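Local coordinates for protein neurotoxin (PDB 3N7L) that probably binds gangliosides on the nerve-cell surface, as the receptor-binding domain of a botulinum neurotoxin of mosaic serotype D/C, at residues A[69-73]-A[174-178]; A[373-377]-A[400-406]. All blocks are in the same frame, centred on the assembly; numbering follows the deposited sequence.

Interaction 1: A[69-73]-A[174-178]; sequences MYESF and GINFS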
loop_
_atom_site.group_PDB
_atom_site.type_symbol
_atom_site.label_atom_id
_atom_site.label_comp_id
_atom_site.label_asym_id
_atom_site.label_seq_id
_atom_site.Cartn_x
_atom_site.Cartn_y
_atom_site.Cartn_z
ATOM N N MET A 69 -3.109 -10.354 -28.862
ATOM C CA MET A 69 -1.839 -9.687 -28.584
ATOM C C MET A 69 -1.253 -8.808 -29.687
ATOM O O MET A 69 -0.520 -7.858 -29.400
ATOM C CB MET A 69 -0.801 -10.735 -28.188
ATOM C CG MET A 69 -1.219 -11.606 -27.020
ATOM S SD MET A 69 -1.385 -10.655 -25.507
ATOM C CE MET A 69 0.329 -10.677 -24.947
ATOM N N TYR A 70 -1.568 -9.113 -30.941
ATOM C CA TYR A 70 -1.023 -8.344 -32.058
ATOM C C TYR A 70 -1.765 -7.057 -32.379
ATOM O O TYR A 70 -1.354 -6.297 -33.254
ATOM C CB TYR A 70 -0.934 -9.240 -33.296
ATOM C CG TYR A 70 0.046 -10.370 -33.095
ATOM C CD1 TYR A 70 1.416 -10.175 -33.299
ATOM C CD2 TYR A 70 -0.380 -11.611 -32.626
ATOM C CE1 TYR A 70 2.338 -11.191 -33.036
ATOM C CE2 TYR A 70 0.535 -12.630 -32.355
ATOM C CZ TYR A 70 1.892 -12.410 -32.561
ATOM O OH TYR A 70 2.802 -13.403 -32.272
ATOM N N GLU A 71 -2.855 -6.803 -31.669
ATOM C CA GLU A 71 -3.608 -5.579 -31.891
ATOM C C GLU A 71 -3.606 -4.732 -30.626
ATOM O O GLU A 71 -2.787 -3.828 -30.483
ATOM C CB GLU A 71 -5.038 -5.905 -32.315
ATOM C CG GLU A 71 -5.116 -6.659 -33.627
ATOM C CD GLU A 71 -6.536 -6.811 -34.119
ATOM O OE1 GLU A 71 -7.354 -7.427 -33.402
ATOM O OE2 GLU A 71 -6.833 -6.311 -35.226
ATOM N N SER A 72 -4.524 -5.032 -29.712
ATOM C CA SER A 72 -4.627 -4.305 -28.449
ATOM C C SER A 72 -4.811 -5.272 -27.289
ATOM O O SER A 72 -5.535 -6.264 -27.401
ATOM C CB SER A 72 -5.816 -3.331 -28.469
ATOM O OG SER A 72 -5.533 -2.163 -29.217
ATOM N N PHE A 73 -4.153 -4.985 -26.174
ATOM C CA PHE A 73 -4.280 -5.828 -25.001
ATOM C C PHE A 73 -3.864 -5.057 -23.758
ATOM O O PHE A 73 -3.138 -4.064 -23.841
ATOM C CB PHE A 73 -3.446 -7.106 -25.158
ATOM C CG PHE A 73 -1.963 -6.875 -25.196
ATOM C CD1 PHE A 73 -1.240 -6.703 -24.020
ATOM C CD2 PHE A 73 -1.285 -6.836 -26.410
ATOM C CE1 PHE A 73 0.137 -6.498 -24.052
ATOM C CE2 PHE A 73 0.091 -6.631 -26.456
ATOM C CZ PHE A 73 0.803 -6.462 -25.273
ATOM N N GLY A 174 8.063 -8.872 -36.684
ATOM C CA GLY A 174 8.796 -10.072 -36.338
ATOM C C GLY A 174 8.537 -10.471 -34.901
ATOM O O GLY A 174 8.798 -11.607 -34.511
ATOM N N ILE A 175 8.019 -9.539 -34.108
ATOM C CA ILE A 175 7.739 -9.841 -32.713
ATOM C C ILE A 175 6.757 -11.004 -32.664
ATOM O O ILE A 175 5.731 -11.009 -33.347
ATOM C CB ILE A 175 7.171 -8.605 -31.958
ATOM C CG1 ILE A 175 7.086 -8.907 -30.458
ATOM C CG2 ILE A 175 5.808 -8.208 -32.518
ATOM C CD1 ILE A 175 6.915 -7.675 -29.599
ATOM N N ASN A 176 7.102 -12.008 -31.870
ATOM C CA ASN A 176 6.285 -13.197 -31.732
ATOM C C ASN A 176 5.914 -13.356 -30.261
ATOM O O ASN A 176 6.775 -13.599 -29.411
ATOM C CB ASN A 176 7.081 -14.415 -32.217
ATOM C CG ASN A 176 6.212 -15.639 -32.430
ATOM O OD1 ASN A 176 5.483 -16.062 -31.538
ATOM N ND2 ASN A 176 6.297 -16.223 -33.621
ATOM N N PHE A 177 4.630 -13.210 -29.960
ATOM C CA PHE A 177 4.170 -13.333 -28.586
ATOM C C PHE A 177 4.044 -14.777 -28.128
ATOM O O PHE A 177 3.555 -15.638 -28.858
ATOM C CB PHE A 177 2.845 -12.587 -28.413
ATOM C CG PHE A 177 2.996 -11.095 -28.454
ATOM C CD1 PHE A 177 3.738 -10.433 -27.477
ATOM C CD2 PHE A 177 2.426 -10.350 -29.481
ATOM C CE1 PHE A 177 3.912 -9.053 -27.524
ATOM C CE2 PHE A 177 2.593 -8.967 -29.538
ATOM C CZ PHE A 177 3.337 -8.317 -28.559
ATOM N N SER A 178 4.508 -15.028 -26.908
ATOM C CA SER A 178 4.476 -16.355 -26.306
ATOM C C SER A 178 3.154 -16.617 -25.594
ATOM O O SER A 178 2.503 -15.695 -25.108
ATOM C CB SER A 178 5.625 -16.493 -25.305
ATOM O OG SER A 178 5.466 -17.640 -24.489
HETATM O O HOH W 1 1.810 -15.688 -30.992
#
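An aromatic cluster of Tyr70, Phe73 and Phe177 ties the turn leading into strand 72-82 to the loop that precedes strand 180-187. Phe177 is its middle member, and each neighbouring ring meets it edge to face. Toward Tyr70 it presents an edge: CD2 lies over one face of the tyrosine, displaced toward the rim, 3.7 Å from Tyr70 CE1, with the planes at 61°. Toward Phe73 the roles reverse, because the edge of Phe73 is directed at the face of Phe177; the planes are steeply inclined and the closest atoms, Phe73 CE2 and Phe177 CZ, are 4.2 Å apart.

Met69 touches two of the rings. Its CB lies 3.5 Å from Phe177 CD2, while the bend at chi2 (-65°) brings SD over one face of Phe73. In the N-terminal receptor-binding region, whose family belongs to the concanavalin clan, strands 72-82 and 180-187 lie in separate antiparallel sheets, and the cluster joins the start of the first to the loop before the second; Trp103 of strand 102-108 touches both Met69 and Phe177.

Polar contacts fix the outer end of Tyr70. The side chains of Tyr70 and Phe177 run past each other in opposite directions, which carries the phenol back to the backbone of 174-178. There Phe177 N donates to Tyr70 OH over 3.0 Å (N-H...O angle 157°). A water hydrogen-bonded to Tyr70 OH at 2.8 Å donates to Phe177 O, so one hydroxyl is linked to both the amide and the carbonyl of a single residue. Ile175 O approaches the tyrosine ring in its plane, 3.4 Å from Tyr70 CE1. Just beyond, Ser101 OG accepts a hydrogen bond from Asn176 N.

Interaction 2: A[373-377]-A[400-406]; sequences RLGIL and VIKIEHY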
loop_
_atom_site.group_PDB
_atom_site.type_symbol
_atom_site.label_atom_id
_atom_site.label_comp_id
_atom_site.label_asym_id
_atom_site.label_seq_id
_atom_site.Cartn_x
_atom_site.Cartn_y
_atom_site.Cartn_z
ATOM N N ARG A 373 -19.415 13.375 15.477
ATOM C CA ARG A 373 -18.099 13.999 15.456
ATOM C C ARG A 373 -18.017 15.340 16.166
ATOM O O ARG A 373 -18.911 16.179 16.040
ATOM C CB ARG A 373 -17.644 14.161 14.005
ATOM C CG ARG A 373 -17.733 12.871 13.211
ATOM C CD ARG A 373 -17.314 13.065 11.767
ATOM N NE ARG A 373 -17.408 11.817 11.015
ATOM C CZ ARG A 373 -17.015 11.676 9.753
ATOM N NH1 ARG A 373 -17.135 10.503 9.145
ATOM N NH2 ARG A 373 -16.499 12.708 9.096
ATOM N N LEU A 374 -16.926 15.538 16.901
ATOM C CA LEU A 374 -16.690 16.778 17.638
ATOM C C LEU A 374 -15.458 17.514 17.128
ATOM O O LEU A 374 -15.284 18.698 17.395
ATOM C CB LEU A 374 -16.490 16.488 19.127
ATOM C CG LEU A 374 -17.649 15.855 19.892
ATOM C CD1 LEU A 374 -17.258 15.702 21.355
ATOM C CD2 LEU A 374 -18.888 16.728 19.755
ATOM N N GLY A 375 -14.589 16.809 16.413
ATOM C CA GLY A 375 -13.385 17.445 15.911
ATOM C C GLY A 375 -12.534 16.501 15.088
ATOM O O GLY A 375 -12.901 15.347 14.888
ATOM N N ILE A 376 -11.394 16.989 14.610
ATOM C CA ILE A 376 -10.513 16.160 13.801
ATOM C C ILE A 376 -9.104 16.139 14.396
ATOM O O ILE A 376 -8.676 17.102 15.030
ATOM C CB ILE A 376 -10.492 16.665 12.329
ATOM C CG1 ILE A 376 -9.749 15.667 11.441
ATOM C CG2 ILE A 376 -9.860 18.055 12.249
ATOM C CD1 ILE A 376 -9.809 16.011 9.970
ATOM N N LEU A 377 -8.397 15.028 14.212
ATOM C CA LEU A 377 -7.046 14.889 14.749
ATOM C C LEU A 377 -6.001 15.385 13.761
ATOM O O LEU A 377 -5.949 14.931 12.621
ATOM C CB LEU A 377 -6.744 13.421 15.099
ATOM C CG LEU A 377 -5.349 13.160 15.699
ATOM C CD1 LEU A 377 -5.226 13.876 17.042
ATOM C CD2 LEU A 377 -5.130 11.667 15.892
ATOM N N VAL A 400 -2.772 16.939 17.906
ATOM C CA VAL A 400 -3.702 17.924 18.438
ATOM C C VAL A 400 -5.062 17.813 17.758
ATOM O O VAL A 400 -5.154 17.485 16.580
ATOM C CB VAL A 400 -3.134 19.362 18.225
ATOM C CG1 VAL A 400 -3.007 19.649 16.735
ATOM C CG2 VAL A 400 -4.012 20.399 18.899
ATOM N N ILE A 401 -6.121 18.079 18.511
ATOM C CA ILE A 401 -7.467 18.012 17.962
ATOM C C ILE A 401 -8.035 19.420 17.766
ATOM O O ILE A 401 -7.928 20.264 18.647
ATOM C CB ILE A 401 -8.406 17.222 18.900
ATOM C CG1 ILE A 401 -7.879 15.794 19.082
ATOM C CG2 ILE A 401 -9.818 17.178 18.321
ATOM C CD1 ILE A 401 -8.656 14.978 20.080
ATOM N N LYS A 402 -8.606 19.675 16.590
ATOM C CA LYS A 402 -9.236 20.964 16.305
ATOM C C LYS A 402 -10.711 20.660 16.541
ATOM O O LYS A 402 -11.324 19.895 15.796
ATOM C CB LYS A 402 -8.997 21.385 14.852
ATOM C CG LYS A 402 -9.679 22.692 14.463
ATOM C CD LYS A 402 -9.151 23.869 15.280
ATOM C CE LYS A 402 -9.931 25.148 14.989
ATOM N NZ LYS A 402 -9.846 25.531 13.557
ATOM N N ILE A 403 -11.279 21.259 17.580
ATOM C CA ILE A 403 -12.656 20.982 17.958
ATOM C C ILE A 403 -13.829 21.258 17.014
ATOM O O ILE A 403 -14.118 20.450 16.137
ATOM C CB ILE A 403 -12.944 21.601 19.344
ATOM C CG1 ILE A 403 -12.001 20.963 20.362
ATOM C CG2 ILE A 403 -14.383 21.336 19.777
ATOM C CD1 ILE A 403 -12.065 19.445 20.371
ATOM N N GLU A 404 -14.503 22.383 17.178
ATOM C CA GLU A 404 -15.688 22.653 16.373
ATOM C C GLU A 404 -15.510 23.091 14.926
ATOM O O GLU A 404 -16.239 22.640 14.042
ATOM C CB GLU A 404 -16.553 23.681 17.095
ATOM C CG GLU A 404 -17.908 23.890 16.471
ATOM C CD GLU A 404 -18.661 25.012 17.140
ATOM O OE1 GLU A 404 -18.707 25.025 18.390
ATOM O OE2 GLU A 404 -19.207 25.878 16.420
ATOM N N HIS A 405 -14.553 23.971 14.677
ATOM C CA HIS A 405 -14.348 24.468 13.329
ATOM C C HIS A 405 -13.101 23.889 12.680
ATOM O O HIS A 405 -11.986 24.322 12.965
ATOM C CB HIS A 405 -14.282 25.997 13.361
ATOM C CG HIS A 405 -15.442 26.629 14.068
ATOM N ND1 HIS A 405 -15.493 26.767 15.439
ATOM C CD2 HIS A 405 -16.620 27.103 13.599
ATOM C CE1 HIS A 405 -16.652 27.297 15.784
ATOM N NE2 HIS A 405 -17.355 27.511 14.688
ATOM N N TYR A 406 -13.300 22.914 11.796
ATOM C CA TYR A 406 -12.185 22.263 11.114
ATOM C C TYR A 406 -12.465 21.925 9.648
ATOM O O TYR A 406 -11.911 20.967 9.111
ATOM C CB TYR A 406 -11.793 20.993 11.878
ATOM C CG TYR A 406 -12.910 19.982 12.038
ATOM C CD1 TYR A 406 -13.175 19.041 11.045
ATOM C CD2 TYR A 406 -13.703 19.968 13.185
ATOM C CE1 TYR A 406 -14.202 18.107 11.188
ATOM C CE2 TYR A 406 -14.734 19.040 13.339
ATOM C CZ TYR A 406 -14.976 18.112 12.337
ATOM O OH TYR A 406 -15.985 17.191 12.484
HETATM O O HOH W 2 -16.909 15.690 9.927
HETATM O O HOH W 3 -18.055 17.889 14.035
#
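Strands 373-377 and 400-402 pair antiparallel, their short axes 4.7 Å apart at closest approach. Ile376 and Lys402 form the hydrogen-bonded pair, with Ile376 N to Lys402 O at 3.1 Å and Lys402 N to Ile376 O at 3.0 Å. The strands belong to a beta hairpin in the C-terminal receptor-binding region, whose family belongs to the trefoil clan. Past Lys402 the chain leaves the strand and turns back, bringing Tyr406 against Gly375 and Ile376.

The phenol ring lies over this backbone: Ile376 N sits above the ring centre, and Gly375 CA, which carries no side chain, comes within 3.3 Å of Tyr406 CE2. Ile376 crosses the same ring face at a slant, its CB 4.2 Å from the centroid in a CH-pi contact and its CG2 against Tyr406 CB. In the next, non-hydrogen-bonded pair, on the other face of the sheet, Leu377 CD1 packs on Ile401 CG1.

A chi1 of 58° puts the ring of Tyr406 astride its own backbone and directs the phenol toward Arg373. The guanidinium forms a salt bridge with Glu300 through NH1, while NH2 donates to a water that also bonds Tyr406 OH. A second water, 2.7 Å from Tyr406 OH, donates to Arg373 O at 2.8 Å.

How the interactions relate
The two contacts lie on opposite sides of the chain's centre, with their own centres about 56 Å apart and their nearest atoms about 39 Å apart. Both segments of interaction 1 come before either segment of interaction 2, the first pair in the N-terminal receptor-binding region and the second in the C-terminal one. They share no sheet. Interaction 1 joins the start of strand 72-82 to the loop before strand 180-187, in a different antiparallel sheet, whereas interaction 2 lies within one sheet, where strands 373-384 and 394-402 are neighbours. As a worked example, the pair illustrates how each region of the binding domain has contacts made entirely within itself.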